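Local coordinates for protein toll-like receptor 13 (Mus musculus, PDB 4Z0C) that recognises single-stranded bacterial 23S rRNA through its leucine-rich-repeat ectodomain and signals through MYD88 and TRAF6 to activate NF-kappa-B, at residues T24-A29 / W53-L58; H14-I19 / S31-Y36; K673-N678 / V682-L687; Q8-I13 / L629-L634. One frame throughout, in Å; residues are numbered along the deposited sequence.

Interaction 1: residues T24-A29 / W53-L58; sequences TNLTEA and WSFTNL. With NAG (2-acetamido-2-deoxy-beta-D-glucopyranose), chain S; NAG (2-acetamido-2-deoxy-beta-D-glucopyranose), chain K.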
# COMPACT_ATOMS: atom_id res chain seq x y z
N THR A 24 -15.11 35.59 -2.06
CA THR A 24 -14.60 36.82 -1.51
C THR A 24 -15.73 37.80 -1.22
O THR A 24 -15.61 38.64 -0.32
CB THR A 24 -13.57 37.45 -2.46
OG1 THR A 24 -12.98 38.58 -1.82
CG2 THR A 24 -14.23 37.90 -3.75
N ASN A 25 -16.84 37.65 -1.94
CA ASN A 25 -18.02 38.49 -1.76
C ASN A 25 -19.18 37.68 -1.18
O ASN A 25 -19.84 36.90 -1.88
CB ASN A 25 -18.40 39.14 -3.10
CG ASN A 25 -19.41 40.27 -2.96
OD1 ASN A 25 -20.42 40.13 -2.27
ND2 ASN A 25 -19.12 41.40 -3.61
N LEU A 26 -19.43 37.86 0.12
CA LEU A 26 -20.40 37.05 0.86
C LEU A 26 -21.81 37.13 0.29
O LEU A 26 -22.47 36.11 0.06
CB LEU A 26 -20.41 37.45 2.34
CG LEU A 26 -21.50 36.81 3.19
CD1 LEU A 26 -21.37 35.31 3.17
CD2 LEU A 26 -21.45 37.34 4.63
N THR A 27 -22.29 38.36 0.08
CA THR A 27 -23.62 38.60 -0.46
C THR A 27 -23.88 37.96 -1.84
O THR A 27 -24.89 37.27 -2.02
CB THR A 27 -23.91 40.09 -0.53
OG1 THR A 27 -24.22 40.55 0.79
CG2 THR A 27 -25.10 40.36 -1.43
N GLU A 28 -22.98 38.17 -2.79
CA GLU A 28 -23.11 37.54 -4.10
C GLU A 28 -23.19 36.03 -3.99
O GLU A 28 -24.11 35.41 -4.53
CB GLU A 28 -21.97 37.95 -5.03
CG GLU A 28 -22.15 39.33 -5.65
CD GLU A 28 -23.56 39.54 -6.21
OE1 GLU A 28 -24.40 40.15 -5.51
OE2 GLU A 28 -23.82 39.11 -7.35
N ALA A 29 -22.25 35.44 -3.25
CA ALA A 29 -22.17 34.00 -3.12
C ALA A 29 -23.47 33.37 -2.62
O ALA A 29 -23.88 32.33 -3.10
CB ALA A 29 -21.00 33.62 -2.21
N TRP A 53 -26.68 43.92 6.12
CA TRP A 53 -27.79 42.98 6.07
C TRP A 53 -27.40 41.76 5.27
O TRP A 53 -28.01 41.45 4.24
CB TRP A 53 -29.07 43.62 5.51
CG TRP A 53 -29.95 44.26 6.55
CD1 TRP A 53 -29.81 45.52 7.10
CD2 TRP A 53 -31.10 43.69 7.18
NE1 TRP A 53 -30.80 45.75 8.02
CE2 TRP A 53 -31.61 44.64 8.09
CE3 TRP A 53 -31.76 42.45 7.08
CZ2 TRP A 53 -32.73 44.40 8.89
CZ3 TRP A 53 -32.89 42.22 7.86
CH2 TRP A 53 -33.36 43.19 8.75
N SER A 54 -26.37 41.06 5.76
CA SER A 54 -25.73 39.99 5.02
C SER A 54 -26.67 38.83 4.74
O SER A 54 -26.56 38.19 3.71
CB SER A 54 -24.48 39.51 5.75
OG SER A 54 -23.48 40.52 5.76
N PHE A 55 -27.62 38.60 5.64
CA PHE A 55 -28.48 37.42 5.52
C PHE A 55 -29.98 37.69 5.41
O PHE A 55 -30.78 36.91 5.92
CB PHE A 55 -28.17 36.46 6.66
CG PHE A 55 -26.72 36.06 6.72
CD1 PHE A 55 -26.24 35.05 5.89
CD2 PHE A 55 -25.83 36.72 7.56
CE1 PHE A 55 -24.90 34.70 5.92
CE2 PHE A 55 -24.49 36.36 7.59
CZ PHE A 55 -24.03 35.36 6.76
N THR A 56 -30.34 38.79 4.74
CA THR A 56 -31.74 39.24 4.62
C THR A 56 -32.74 38.17 4.20
O THR A 56 -33.77 37.98 4.84
CB THR A 56 -31.88 40.42 3.62
OG1 THR A 56 -30.94 41.44 3.92
CG2 THR A 56 -33.29 40.99 3.69
N ASN A 57 -32.44 37.47 3.11
CA ASN A 57 -33.37 36.47 2.59
C ASN A 57 -33.14 35.07 3.17
O ASN A 57 -33.68 34.08 2.67
CB ASN A 57 -33.36 36.47 1.05
CG ASN A 57 -34.00 37.73 0.45
OD1 ASN A 57 -34.83 38.36 1.08
ND2 ASN A 57 -33.61 38.08 -0.79
N LEU A 58 -32.36 34.99 4.24
CA LEU A 58 -32.01 33.71 4.87
C LEU A 58 -32.33 33.66 6.37
O LEU A 58 -31.49 33.25 7.18
CB LEU A 58 -30.54 33.41 4.62
CG LEU A 58 -30.20 33.02 3.18
CD1 LEU A 58 -28.73 33.23 2.85
CD2 LEU A 58 -30.58 31.57 2.96
C1 NAG S . -20.24 42.32 -3.64
C2 NAG S . -19.67 43.70 -3.26
C3 NAG S . -20.64 44.85 -3.51
C4 NAG S . -21.38 44.72 -4.84
C5 NAG S . -21.94 43.31 -5.01
C6 NAG S . -22.68 43.13 -6.34
C7 NAG S . -17.96 43.76 -1.51
C8 NAG S . -17.59 43.15 -0.19
N2 NAG S . -19.24 43.71 -1.86
O3 NAG S . -19.93 46.08 -3.50
O4 NAG S . -22.42 45.68 -4.92
O5 NAG S . -20.90 42.35 -4.90
O6 NAG S . -21.90 43.55 -7.44
O7 NAG S . -17.08 44.28 -2.21
C1 NAG K . -34.46 39.09 -1.39
C2 NAG K . -33.50 39.78 -2.36
C3 NAG K . -34.22 40.74 -3.32
C4 NAG K . -35.25 39.93 -4.08
C5 NAG K . -36.23 39.31 -3.07
C6 NAG K . -37.29 38.49 -3.81
C7 NAG K . -31.15 40.15 -1.83
C8 NAG K . -30.14 41.20 -1.47
N2 NAG K . -32.43 40.47 -1.65
O3 NAG K . -33.33 41.35 -4.24
O4 NAG K . -35.93 40.73 -5.03
O5 NAG K . -35.57 38.52 -2.08
O6 NAG K . -36.67 37.62 -4.74
O7 NAG K . -30.78 39.06 -2.27

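Interaction 2: residues H14-I19 / S31-Y36; sequences HHVLCI and SDIPRY. With NAG (2-acetamido-2-deoxy-beta-D-glucopyranose), chain E; nucleotides of chain C.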
# COMPACT_ATOMS: atom_id res chain seq x y z
N HIS A 14 -32.01 21.32 3.25
CA HIS A 14 -31.86 22.50 4.13
C HIS A 14 -30.39 22.80 4.51
O HIS A 14 -30.10 23.81 5.15
CB HIS A 14 -32.68 22.30 5.41
CG HIS A 14 -34.12 22.03 5.15
ND1 HIS A 14 -34.66 20.76 5.16
CD2 HIS A 14 -35.14 22.86 4.83
CE1 HIS A 14 -35.94 20.82 4.88
NE2 HIS A 14 -36.27 22.08 4.67
N HIS A 15 -29.47 21.92 4.11
CA HIS A 15 -28.06 22.15 4.40
C HIS A 15 -27.33 22.62 3.16
O HIS A 15 -27.41 21.98 2.11
CB HIS A 15 -27.41 20.87 4.95
CG HIS A 15 -27.91 20.46 6.31
ND1 HIS A 15 -27.11 19.87 7.26
CD2 HIS A 15 -29.14 20.58 6.87
CE1 HIS A 15 -27.82 19.63 8.34
NE2 HIS A 15 -29.05 20.06 8.14
N VAL A 16 -26.61 23.74 3.26
CA VAL A 16 -25.92 24.28 2.09
C VAL A 16 -24.42 24.42 2.34
O VAL A 16 -24.00 24.94 3.36
CB VAL A 16 -26.52 25.66 1.68
CG1 VAL A 16 -25.73 26.28 0.54
CG2 VAL A 16 -27.96 25.48 1.26
N LEU A 17 -23.62 23.96 1.38
CA LEU A 17 -22.16 23.95 1.50
C LEU A 17 -21.52 24.85 0.45
O LEU A 17 -21.82 24.73 -0.72
CB LEU A 17 -21.65 22.53 1.30
CG LEU A 17 -22.32 21.42 2.11
CD1 LEU A 17 -22.18 20.09 1.38
CD2 LEU A 17 -21.71 21.33 3.51
N CYS A 18 -20.61 25.72 0.87
CA CYS A 18 -19.88 26.59 -0.06
C CYS A 18 -18.43 26.58 0.40
O CYS A 18 -17.88 27.63 0.79
CB CYS A 18 -20.40 28.03 -0.02
SG CYS A 18 -22.15 28.19 0.24
N ILE A 19 -17.82 25.41 0.37
CA ILE A 19 -16.52 25.18 0.99
C ILE A 19 -15.37 25.21 -0.03
O ILE A 19 -15.42 24.54 -1.06
CB ILE A 19 -16.56 23.87 1.81
CG1 ILE A 19 -17.47 24.09 3.02
CG2 ILE A 19 -15.17 23.47 2.28
CD1 ILE A 19 -18.33 22.91 3.35
N SER A 31 -26.59 34.74 -2.78
CA SER A 31 -27.79 35.39 -3.36
C SER A 31 -28.78 34.43 -4.05
O SER A 31 -29.97 34.73 -4.16
CB SER A 31 -27.40 36.52 -4.32
OG SER A 31 -26.69 36.00 -5.44
N ASP A 32 -28.28 33.30 -4.52
CA ASP A 32 -29.13 32.37 -5.26
C ASP A 32 -29.58 31.14 -4.47
O ASP A 32 -30.15 30.22 -5.03
CB ASP A 32 -28.45 31.93 -6.56
CG ASP A 32 -27.05 31.41 -6.32
OD1 ASP A 32 -26.70 31.16 -5.16
OD2 ASP A 32 -26.30 31.25 -7.31
N ILE A 33 -29.35 31.13 -3.16
CA ILE A 33 -29.68 29.94 -2.36
C ILE A 33 -31.06 30.04 -1.71
O ILE A 33 -31.53 31.16 -1.44
CB ILE A 33 -28.55 29.58 -1.34
CG1 ILE A 33 -28.59 30.47 -0.11
CG2 ILE A 33 -27.17 29.63 -2.02
CD1 ILE A 33 -27.54 30.08 0.92
N PRO A 34 -31.72 28.89 -1.45
CA PRO A 34 -33.13 28.91 -1.03
C PRO A 34 -33.40 29.58 0.31
O PRO A 34 -32.56 29.63 1.21
CB PRO A 34 -33.49 27.42 -0.94
CG PRO A 34 -32.47 26.71 -1.76
CD PRO A 34 -31.21 27.51 -1.56
N ARG A 35 -34.62 30.10 0.43
CA ARG A 35 -35.04 30.77 1.65
C ARG A 35 -35.28 29.76 2.77
O ARG A 35 -35.31 30.13 3.94
CB ARG A 35 -36.30 31.61 1.38
CG ARG A 35 -36.11 32.71 0.33
CD ARG A 35 -37.41 33.45 0.03
NE ARG A 35 -37.41 34.80 0.58
CZ ARG A 35 -37.70 35.09 1.84
NH1 ARG A 35 -37.65 36.35 2.26
NH2 ARG A 35 -38.02 34.13 2.69
N TYR A 36 -35.45 28.48 2.42
CA TYR A 36 -35.70 27.45 3.43
C TYR A 36 -34.41 26.86 4.06
O TYR A 36 -34.46 25.90 4.83
CB TYR A 36 -36.61 26.33 2.88
CG TYR A 36 -36.06 25.62 1.66
CD1 TYR A 36 -34.91 24.83 1.74
CD2 TYR A 36 -36.73 25.68 0.44
CE1 TYR A 36 -34.41 24.16 0.63
CE2 TYR A 36 -36.24 25.01 -0.68
CZ TYR A 36 -35.08 24.26 -0.58
OH TYR A 36 -34.57 23.59 -1.67
C1 NAG E . -20.21 22.37 7.11
C2 NAG E . -19.32 21.17 7.52
C3 NAG E . -20.15 19.92 7.75
C4 NAG E . -21.24 20.22 8.76
C5 NAG E . -22.08 21.31 8.13
C6 NAG E . -23.33 21.62 8.95
C7 NAG E . -17.10 21.30 6.51
C8 NAG E . -16.16 20.74 5.46
N2 NAG E . -18.33 20.79 6.53
O3 NAG E . -19.34 18.85 8.14
O4 NAG E . -22.03 19.08 9.02
O5 NAG E . -21.27 22.47 8.03
O6 NAG E . -23.85 22.88 8.57
O7 NAG E . -16.76 22.20 7.27
P A C 6 -21.28 11.78 2.20
OP1 A C 6 -21.15 11.37 3.62
OP2 A C 6 -22.24 11.01 1.38
O5' A C 6 -21.60 13.33 2.16
C5' A C 6 -21.71 14.06 0.93
C4' A C 6 -21.22 15.48 1.08
O4' A C 6 -22.00 16.16 2.11
C3' A C 6 -19.77 15.62 1.53
O3' A C 6 -19.26 16.84 1.01
C2' A C 6 -19.89 15.72 3.05
O2' A C 6 -18.80 16.33 3.69
C1' A C 6 -21.16 16.55 3.20
N9 A C 6 -21.93 16.28 4.41
C8 A C 6 -22.08 15.10 5.10
N7 A C 6 -22.91 15.18 6.13
C5 A C 6 -23.37 16.49 6.10
C6 A C 6 -24.28 17.21 6.91
N6 A C 6 -24.92 16.67 7.95
N1 A C 6 -24.52 18.50 6.60
C2 A C 6 -23.88 19.03 5.55
N3 A C 6 -23.00 18.47 4.72
C4 A C 6 -22.78 17.18 5.05

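Interaction 3: residues K673-N678 / V682-L687; sequences KNWSMN and VHIPFL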
# COMPACT_ATOMS: atom_id res chain seq x y z
N LYS A 673 -29.79 22.04 -20.14
CA LYS A 673 -29.63 23.39 -19.61
C LYS A 673 -30.95 23.99 -19.10
O LYS A 673 -31.00 24.57 -18.02
CB LYS A 673 -29.01 24.30 -20.67
CG LYS A 673 -29.23 25.78 -20.45
CD LYS A 673 -28.98 26.54 -21.75
CE LYS A 673 -29.37 28.01 -21.65
NZ LYS A 673 -30.86 28.21 -21.73
N ASN A 674 -32.01 23.84 -19.89
CA ASN A 674 -33.33 24.34 -19.48
C ASN A 674 -33.96 23.54 -18.34
O ASN A 674 -34.52 24.12 -17.40
CB ASN A 674 -34.28 24.40 -20.68
CG ASN A 674 -33.93 25.54 -21.61
OD1 ASN A 674 -33.55 26.62 -21.17
ND2 ASN A 674 -33.99 25.28 -22.91
N TRP A 675 -33.86 22.21 -18.42
CA TRP A 675 -34.45 21.32 -17.43
C TRP A 675 -33.71 21.44 -16.09
O TRP A 675 -34.33 21.45 -15.02
CB TRP A 675 -34.44 19.87 -17.91
CG TRP A 675 -34.82 18.89 -16.83
CD1 TRP A 675 -36.08 18.52 -16.47
CD2 TRP A 675 -33.93 18.18 -15.95
NE1 TRP A 675 -36.03 17.61 -15.43
CE2 TRP A 675 -34.72 17.39 -15.10
CE3 TRP A 675 -32.54 18.14 -15.81
CZ2 TRP A 675 -34.17 16.57 -14.11
CZ3 TRP A 675 -31.99 17.31 -14.83
CH2 TRP A 675 -32.80 16.54 -14.00
N SER A 676 -32.38 21.54 -16.15
CA SER A 676 -31.57 21.57 -14.93
C SER A 676 -31.82 22.83 -14.13
O SER A 676 -31.78 22.80 -12.91
CB SER A 676 -30.08 21.46 -15.24
OG SER A 676 -29.63 22.64 -15.87
N MET A 677 -32.05 23.95 -14.83
CA MET A 677 -32.35 25.23 -14.18
C MET A 677 -33.77 25.25 -13.64
O MET A 677 -34.04 25.89 -12.63
CB MET A 677 -32.15 26.41 -15.13
CG MET A 677 -30.72 26.55 -15.65
SD MET A 677 -30.46 27.91 -16.83
CE MET A 677 -30.86 29.29 -15.76
N ASN A 678 -34.67 24.53 -14.30
CA ASN A 678 -36.10 24.68 -14.01
C ASN A 678 -36.71 23.62 -13.10
O ASN A 678 -37.70 23.90 -12.41
CB ASN A 678 -36.92 24.77 -15.31
CG ASN A 678 -36.69 26.07 -16.06
OD1 ASN A 678 -36.81 27.16 -15.50
ND2 ASN A 678 -36.32 25.96 -17.32
N VAL A 682 -35.13 18.08 -8.77
CA VAL A 682 -33.76 17.63 -8.78
C VAL A 682 -32.76 18.76 -8.61
O VAL A 682 -32.75 19.72 -9.39
CB VAL A 682 -33.40 16.87 -10.08
CG1 VAL A 682 -31.93 16.40 -10.03
CG2 VAL A 682 -34.33 15.67 -10.28
N HIS A 683 -31.91 18.62 -7.60
CA HIS A 683 -30.81 19.56 -7.37
C HIS A 683 -29.56 19.16 -8.15
O HIS A 683 -29.24 17.98 -8.26
CB HIS A 683 -30.47 19.72 -5.88
CG HIS A 683 -29.36 20.68 -5.64
ND1 HIS A 683 -29.52 22.05 -5.75
CD2 HIS A 683 -28.04 20.48 -5.39
CE1 HIS A 683 -28.36 22.65 -5.54
NE2 HIS A 683 -27.45 21.72 -5.32
N ILE A 684 -28.86 20.15 -8.68
CA ILE A 684 -27.69 19.94 -9.53
C ILE A 684 -26.53 20.84 -9.11
O ILE A 684 -26.51 22.03 -9.43
CB ILE A 684 -28.05 20.06 -11.05
CG1 ILE A 684 -28.87 18.84 -11.46
CG2 ILE A 684 -26.79 20.14 -11.94
CD1 ILE A 684 -29.77 19.06 -12.57
N PRO A 685 -25.57 20.27 -8.37
CA PRO A 685 -24.44 20.95 -7.74
C PRO A 685 -23.64 21.87 -8.65
O PRO A 685 -23.03 21.42 -9.64
CB PRO A 685 -23.54 19.80 -7.28
CG PRO A 685 -24.39 18.59 -7.26
CD PRO A 685 -25.72 18.89 -7.87
N PHE A 686 -23.62 23.14 -8.27
CA PHE A 686 -22.79 24.19 -8.88
C PHE A 686 -23.15 24.48 -10.33
O PHE A 686 -22.39 25.14 -11.03
CB PHE A 686 -21.30 23.88 -8.72
CG PHE A 686 -20.91 23.48 -7.32
CD1 PHE A 686 -20.97 24.40 -6.28
CD2 PHE A 686 -20.50 22.18 -7.04
CE1 PHE A 686 -20.62 24.04 -4.98
CE2 PHE A 686 -20.14 21.82 -5.74
CZ PHE A 686 -20.20 22.76 -4.71
N LEU A 687 -24.34 24.03 -10.73
CA LEU A 687 -24.88 24.18 -12.08
C LEU A 687 -24.61 25.54 -12.71
O LEU A 687 -24.08 25.62 -13.82
CB LEU A 687 -26.40 23.97 -12.06
CG LEU A 687 -27.16 24.37 -13.34
CD1 LEU A 687 -26.81 23.42 -14.49
CD2 LEU A 687 -28.65 24.38 -13.08

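Interaction 4: residues Q8-I13 / L629-L634; sequences QYEFDI and LQVFSL. With nucleotides of chain C.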
# COMPACT_ATOMS: atom_id res chain seq x y z
N GLN A 8 -26.42 22.17 -2.27
CA GLN A 8 -27.16 21.50 -1.21
C GLN A 8 -26.50 20.17 -0.85
O GLN A 8 -25.80 19.57 -1.66
CB GLN A 8 -28.63 21.31 -1.58
CG GLN A 8 -29.46 22.60 -1.45
CD GLN A 8 -30.91 22.45 -1.90
OE1 GLN A 8 -31.71 23.35 -1.70
NE2 GLN A 8 -31.24 21.32 -2.53
N TYR A 9 -26.70 19.76 0.39
CA TYR A 9 -26.29 18.46 0.87
C TYR A 9 -27.24 17.40 0.32
O TYR A 9 -28.45 17.55 0.36
CB TYR A 9 -26.30 18.47 2.41
CG TYR A 9 -26.11 17.13 3.09
CD1 TYR A 9 -25.05 16.28 2.75
CD2 TYR A 9 -26.97 16.74 4.11
CE1 TYR A 9 -24.89 15.05 3.39
CE2 TYR A 9 -26.81 15.53 4.76
CZ TYR A 9 -25.77 14.70 4.41
OH TYR A 9 -25.65 13.50 5.09
N GLU A 10 -26.68 16.30 -0.15
CA GLU A 10 -27.43 15.29 -0.87
C GLU A 10 -28.59 14.68 -0.06
O GLU A 10 -29.61 14.28 -0.63
CB GLU A 10 -26.44 14.22 -1.37
CG GLU A 10 -24.97 14.63 -1.09
CD GLU A 10 -23.95 13.99 -2.02
OE1 GLU A 10 -23.99 12.76 -2.23
OE2 GLU A 10 -23.07 14.73 -2.53
N PHE A 11 -28.45 14.62 1.26
CA PHE A 11 -29.44 13.93 2.09
C PHE A 11 -30.24 14.88 2.99
O PHE A 11 -30.99 14.43 3.86
CB PHE A 11 -28.80 12.81 2.90
CG PHE A 11 -28.02 11.83 2.06
CD1 PHE A 11 -28.67 11.02 1.13
CD2 PHE A 11 -26.63 11.75 2.17
CE1 PHE A 11 -27.96 10.15 0.33
CE2 PHE A 11 -25.91 10.85 1.36
CZ PHE A 11 -26.57 10.06 0.46
N ASP A 12 -30.06 16.19 2.80
CA ASP A 12 -30.94 17.19 3.43
C ASP A 12 -30.87 18.54 2.69
O ASP A 12 -29.89 19.28 2.86
CB ASP A 12 -30.59 17.35 4.89
CG ASP A 12 -31.64 18.21 5.69
OD1 ASP A 12 -32.36 19.07 5.12
OD2 ASP A 12 -31.76 17.99 6.91
N ILE A 13 -31.90 18.85 1.88
CA ILE A 13 -31.96 20.11 1.10
C ILE A 13 -31.77 21.40 1.95
O ILE A 13 -31.40 22.46 1.42
CB ILE A 13 -33.29 20.25 0.26
CG1 ILE A 13 -34.54 20.24 1.15
CG2 ILE A 13 -33.41 19.16 -0.80
CD1 ILE A 13 -35.85 20.58 0.39
N LEU A 629 -33.61 5.39 -7.72
CA LEU A 629 -32.39 6.20 -7.65
C LEU A 629 -32.67 7.66 -7.26
O LEU A 629 -33.40 8.36 -7.97
CB LEU A 629 -31.62 6.13 -8.96
CG LEU A 629 -30.16 6.58 -8.86
CD1 LEU A 629 -29.39 5.65 -7.90
CD2 LEU A 629 -29.49 6.63 -10.22
N GLN A 630 -32.09 8.10 -6.14
CA GLN A 630 -32.26 9.48 -5.65
C GLN A 630 -31.00 10.31 -5.82
O GLN A 630 -31.07 11.51 -6.11
CB GLN A 630 -32.64 9.50 -4.17
CG GLN A 630 -33.86 8.67 -3.79
CD GLN A 630 -34.21 8.79 -2.31
OE1 GLN A 630 -33.44 8.37 -1.43
NE2 GLN A 630 -35.36 9.39 -2.03
N VAL A 631 -29.85 9.67 -5.60
CA VAL A 631 -28.57 10.34 -5.74
C VAL A 631 -27.76 9.64 -6.83
O VAL A 631 -27.54 8.44 -6.77
CB VAL A 631 -27.81 10.37 -4.41
CG1 VAL A 631 -26.48 11.08 -4.59
CG2 VAL A 631 -28.65 11.08 -3.37
N PHE A 632 -27.38 10.41 -7.84
CA PHE A 632 -26.64 9.93 -8.98
C PHE A 632 -25.49 10.88 -9.16
O PHE A 632 -25.70 12.06 -9.46
CB PHE A 632 -27.54 9.94 -10.24
CG PHE A 632 -26.93 9.24 -11.44
CD1 PHE A 632 -25.71 8.55 -11.33
CD2 PHE A 632 -27.56 9.29 -12.68
CE1 PHE A 632 -25.14 7.90 -12.43
CE2 PHE A 632 -27.00 8.65 -13.79
CZ PHE A 632 -25.79 7.95 -13.67
N SER A 633 -24.26 10.40 -8.97
CA SER A 633 -23.13 11.30 -9.14
C SER A 633 -22.16 10.88 -10.22
O SER A 633 -21.65 9.77 -10.23
CB SER A 633 -22.38 11.51 -7.84
OG SER A 633 -21.34 12.45 -8.05
N LEU A 634 -21.89 11.82 -11.12
CA LEU A 634 -20.97 11.62 -12.22
C LEU A 634 -19.93 12.73 -12.13
O LEU A 634 -19.35 13.16 -13.12
CB LEU A 634 -21.74 11.66 -13.55
CG LEU A 634 -22.71 10.50 -13.78
CD1 LEU A 634 -23.73 10.84 -14.85
CD2 LEU A 634 -21.96 9.24 -14.20
P A C 6 -21.28 11.78 2.20
OP1 A C 6 -21.15 11.37 3.62
OP2 A C 6 -22.24 11.01 1.38
O5' A C 6 -21.60 13.33 2.16
C5' A C 6 -21.71 14.06 0.93
C4' A C 6 -21.22 15.48 1.08
O4' A C 6 -22.00 16.16 2.11
C3' A C 6 -19.77 15.62 1.53
O3' A C 6 -19.26 16.84 1.01
C2' A C 6 -19.89 15.72 3.05
O2' A C 6 -18.80 16.33 3.69
C1' A C 6 -21.16 16.55 3.20
N9 A C 6 -21.93 16.28 4.41
C8 A C 6 -22.08 15.10 5.10
N7 A C 6 -22.91 15.18 6.13
C5 A C 6 -23.37 16.49 6.10
C6 A C 6 -24.28 17.21 6.91
N6 A C 6 -24.92 16.67 7.95
N1 A C 6 -24.52 18.50 6.60
C2 A C 6 -23.88 19.03 5.55
N3 A C 6 -23.00 18.47 4.72
C4 A C 6 -22.78 17.18 5.05

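Interaction 1: residues T24-A29 / W53-L58
Leu26, on the first turn of a short helix, reaches across to Ser54 and Phe55 in the loop that carries residues 53-58. Its CB points at that loop, and with CG anti to the backbone N (chi1 172°) the chain runs on beside the carbonyl carbon. Of the two methyls beyond CG, CD2 does the touching: it sits 3.9 Å from Ser54 CB and 3.9 Å from Phe55 CZ, so one methyl rests against both the serine and the far end of the ring. The Leu26 and Phe55 side chains cross at about a right angle, and Ile30 of the same helix also packs on Phe55. The Ser54 hydroxyl is hydrogen-bonded to Pro51 O, and its OG as well as its CB borders the leucine methyl. The helix starts at Asn25, whose OD1 takes Glu28 N in a nearly straight N-cap bond of 3.3 Å, the donor standing above the carbonyl plane. The amide's other end, Asn25 ND2, is bonded to a sugar, as is Asn57 ND2, so both segments carry an N-linked glycan. Buried leucine and phenylalanine beneath a glycosylated outer surface, here joining the N-terminal cap to LRR 1, are typical of a Toll-like receptor leucine-rich-repeat solenoid.

Interaction 2: residues H14-I19 / S31-Y36
In the N-terminal cap of the leucine-rich-repeat solenoid, strand 15-17 packs against the loop that follows helix 26-30 and leads into LRR 1, and the two close on each other through Val16 with Ile33 and His14 with Tyr36. The inner pair is apolar: Val16 CG1 meets Ile33 CD1 at 4.2 Å, both residues directing CB at the opposite segment, and Leu40 of the next strand packs on both. Nearby Cys18 ties the strand to Cys6 by a disulfide. The outer pair is aromatic. The His14 and Tyr36 rings lie obliquely, centroids 5.5 Å apart and planes at 74°, and CD2 of the histidine approaches Tyr36 CD1 at 3.7 Å. His14 CD2 also lies 3.1 Å from Tyr36 O, which is almost level with the imidazole. Both polar ends are engaged beyond this pair, His14 ND1 with Asp12 and Tyr36 OH with Gln8. Pro34 CB covers one face of the tyrosine, over the ring centre. The strand's other side serves the RNA: Leu17 CD2 comes within 3.4 Å of N3 of A6 of chain C, while His15, stacked on His39, turns away from Ile33 and Tyr36. With CG beside its backbone N (chi1 -67°), His15 donates from ND1 to N1 of that adenine at 3.0 Å, with an N-H...N angle of 156°.

Interaction 3: residues K673-N678 / V682-L687
Trp675 opens the contact on helix 670-678 of the LRRCT, the C-terminal cap of the solenoid, against the chain that returns through residues 682-687. With CG anti to its backbone N (chi1 170°), the indole swings its six-membered ring across that chain. CZ2 meets Val682 CG2 at 3.9 Å, and CZ3 meets Ile684 CD1 at 3.6 Å, so the two aliphatic residues share one ring; both approach it obliquely. Trp671, one turn earlier, stacks on the indole.

Ser676 comes next and points at the returning chain from the middle of the helix. Its CB packs on Ile684 CD1 at 3.6 Å, so that methyl sits in the corner formed by serine and tryptophan. The hydroxyl lies against both methyls of Leu687, with Ser676 OG 3.2 Å from Leu687 CD1. The backbones of Ser676 and Ile684 both hydrogen-bond to Tyr1, bringing the start of the chain into the same cap.

Met677 directs its CB away from the returning segment, yet the first part of its side chain still touches it. Leu687, closing a type II turn that begins at Ile684, brings both its methyl branches back to the helix. That turn is held by Leu687 N to Ile684 O at 3.2 Å, and Leu687 CD2 reaches Met677 CG at 3.9 Å.

Interaction 4: residues Q8-I13 / L629-L634
Val631 meets Glu10 and Phe11 from across more than 600 residues of sequence, and each of its methyls has its own partner. The packed side is here: the valine is buried on strand 631-633 with its CB directed at the turn, and CG2 touches Phe11 CE1 at 3.9 Å, the two side chains crossing at about a right angle. Ile607 and Phe655, from the repeat strands next to it, fill in around Phe11 and Val631 respectively. CG1 lies 3.8 Å from Glu10 OE1, a carboxylate oxygen that also forms a salt bridge with Arg609.

The other side is more open in the protein, where exposed Phe11 borders the RNA: CE2 is 3.7 Å from OP2 of A6 of chain C, close to the ring plane. Glu10 CD packs at 3.7 Å on C5' of the same nucleotide. With its CG opposite the backbone N (chi1 171°), Tyr9 lays one ring face over the adenine and is packed by the base, Tyr9 CZ lying 3.4 Å from C5 of A6, while Phe11 N covers the opposite face. A type I turn from Tyr9 to Asp12 projects these residues. The N-terminal turn thus meets both the nucleotide and a C-terminal repeat, which brings the two ends of the horseshoe together beside the RNA, at the single-stranded RNA binding site of the TLR13 ectodomain.

Interactions 1 and 3 are buried, largely hydrophobic packing at the two ends of the solenoid; interactions 2 and 4 are only partly buried and border the RNA. Interactions 1 and 2 join the N-terminal cap to the start of the repeats and touch each other, Leu58 CD2 lying 3.3 Å from Pro34 O. Interactions 2 and 4 share the antiparallel pair 7-9 and 15-17, where Tyr9 N is 2.9 Å from His15 O, and both present aromatic residues to the same adenosine. Interaction 3 belongs to the C-terminal cap, whereas interaction 4 joins opposite ends of the chain. In interaction 1 Asn25 and Asn57, beside the buried side chains, carry sugars; interaction 2 also has a sugar next to it, at Ile19.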